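Local coordinates for protein 3-oxo-tetronate kinase (Salmonella typhimurium, PDB 3DQQ) that probably catalyses the ATP-dependent phosphorylation of 3-oxo-tetronate to 3-oxo-tetronate 4-phosphate, as a member of the four-carbon acid sugar kinase family, at residues L344-L349 with T369-I374. Sequence-based numbering, arbitrary orientation.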
# COMPACT_ATOMS: atom_id res chain seq x y z
N LEU A 344 12.65 -5.52 -21.49
CA LEU A 344 13.28 -5.19 -22.74
C LEU A 344 14.47 -4.22 -22.59
O LEU A 344 15.46 -4.27 -23.34
CB LEU A 344 12.28 -4.54 -23.67
CG LEU A 344 11.11 -5.39 -24.12
CD1 LEU A 344 9.93 -4.48 -24.53
CD2 LEU A 344 11.56 -6.31 -25.26
N LEU A 345 14.34 -3.31 -21.63
CA LEU A 345 15.29 -2.23 -21.47
C LEU A 345 16.61 -2.83 -20.96
O LEU A 345 17.71 -2.49 -21.47
CB LEU A 345 14.72 -1.20 -20.49
CG LEU A 345 15.59 -0.02 -20.11
CD1 LEU A 345 16.22 0.59 -21.33
CD2 LEU A 345 14.76 1.00 -19.35
N ALA A 346 16.50 -3.76 -20.01
CA ALA A 346 17.67 -4.36 -19.38
C ALA A 346 18.47 -5.11 -20.41
O ALA A 346 19.67 -4.94 -20.50
CB ALA A 346 17.27 -5.29 -18.24
N ALA A 347 17.80 -5.93 -21.21
CA ALA A 347 18.53 -6.67 -22.27
C ALA A 347 19.32 -5.70 -23.15
O ALA A 347 20.51 -5.86 -23.35
CB ALA A 347 17.60 -7.54 -23.10
N ARG A 348 18.66 -4.65 -23.62
CA ARG A 348 19.34 -3.70 -24.52
C ARG A 348 20.50 -2.96 -23.88
O ARG A 348 21.52 -2.75 -24.52
CB ARG A 348 18.34 -2.71 -25.11
CG ARG A 348 17.42 -3.39 -26.12
CD ARG A 348 16.30 -2.50 -26.51
NE ARG A 348 15.74 -2.80 -27.83
CZ ARG A 348 16.37 -2.61 -29.00
NH1 ARG A 348 17.62 -2.11 -29.07
NH2 ARG A 348 15.74 -2.91 -30.13
N LEU A 349 20.35 -2.58 -22.61
CA LEU A 349 21.42 -1.93 -21.88
C LEU A 349 22.64 -2.86 -21.79
O LEU A 349 23.78 -2.45 -22.06
CB LEU A 349 20.93 -1.49 -20.49
CG LEU A 349 19.98 -0.29 -20.51
CD1 LEU A 349 19.33 -0.04 -19.17
CD2 LEU A 349 20.75 0.94 -20.98
N THR A 369 16.78 -9.68 -13.84
CA THR A 369 17.60 -10.84 -13.75
C THR A 369 17.18 -11.84 -14.79
O THR A 369 18.01 -12.42 -15.46
CB THR A 369 17.50 -11.46 -12.36
OG1 THR A 369 18.45 -10.80 -11.53
CG2 THR A 369 17.88 -12.91 -12.37
N GLN A 370 15.89 -12.07 -14.92
CA GLN A 370 15.45 -13.04 -15.88
C GLN A 370 15.73 -12.55 -17.28
O GLN A 370 16.06 -13.33 -18.13
CB GLN A 370 13.98 -13.38 -15.72
CG GLN A 370 13.48 -14.42 -16.78
CD GLN A 370 11.90 -14.73 -16.73
OE1 GLN A 370 11.16 -14.35 -15.76
NE2 GLN A 370 11.40 -15.44 -17.81
N SER A 371 15.64 -11.24 -17.51
CA SER A 371 15.90 -10.68 -18.82
C SER A 371 17.34 -10.84 -19.25
O SER A 371 17.61 -11.07 -20.40
CB SER A 371 15.55 -9.21 -18.82
OG SER A 371 15.90 -8.64 -20.06
N LEU A 372 18.29 -10.69 -18.35
CA LEU A 372 19.67 -10.89 -18.71
C LEU A 372 20.02 -12.39 -18.69
O LEU A 372 21.15 -12.81 -18.99
CB LEU A 372 20.55 -10.11 -17.76
CG LEU A 372 20.25 -8.61 -17.70
CD1 LEU A 372 20.95 -7.97 -16.52
CD2 LEU A 372 20.65 -7.95 -19.00
N GLY A 373 19.05 -13.23 -18.32
CA GLY A 373 19.26 -14.68 -18.29
C GLY A 373 20.24 -15.11 -17.24
O GLY A 373 20.94 -16.06 -17.44
N ILE A 374 20.28 -14.39 -16.12
CA ILE A 374 21.14 -14.74 -15.01
C ILE A 374 20.45 -15.72 -14.12
O ILE A 374 19.32 -15.55 -13.76
CB ILE A 374 21.49 -13.52 -14.22
CG1 ILE A 374 22.41 -12.63 -15.06
CG2 ILE A 374 22.11 -13.93 -12.90
CD1 ILE A 374 22.46 -11.25 -14.59
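Ser-371 OG is the polar atom that reaches across to helix 336-351, where it lies 3.7 Å from Ala-347 CB and 4.1 Å from Ala-346 CB. Its hydrogen bond goes to the carbonyl oxygen of Ser-343, one turn before Ala-347; no hydrogen bond joins 344-349 to 369-374 themselves. CB of Ser-371 points at helix 336-351, and with OG anti to the backbone N (chi1 176°) the hydroxyl lies beside its own carbonyl carbon, against Ala-347 N and both alanine CB atoms. Because Ala-346 and Ala-347 end at CB, the two backbones come close, with Ala-347 CA and Leu-372 CA 5.6 Å apart. Beside the serine, Leu-372 sends its CD2 methyl against the helix backbone, 3.5 Å from Ala-346 O and 4.1 Å from Ala-347 CA. The same methyl meets Ala-346 CB at 4.4 Å, an apolar touch, and the leucine side chain also packs on Val-397.

Both segments belong to the nucleotide-binding C-terminal domain, and the contact joins helix 336-351 to the C-terminal end of helix 362-371. That end closes in a Schellman motif: the N-H of Gly-373, a residue with positive phi (67°), bonds to Gln-370 O, while Ile-374 N bonds to Thr-369 O at 3.1 Å. Past the turn, Ile-374 packs on Leu-399 of strand 398-402. Thr-364, probably an ATP-binding residue, lies in the first turn of helix 362-371, its side chain about 8 Å from that of Ala-346.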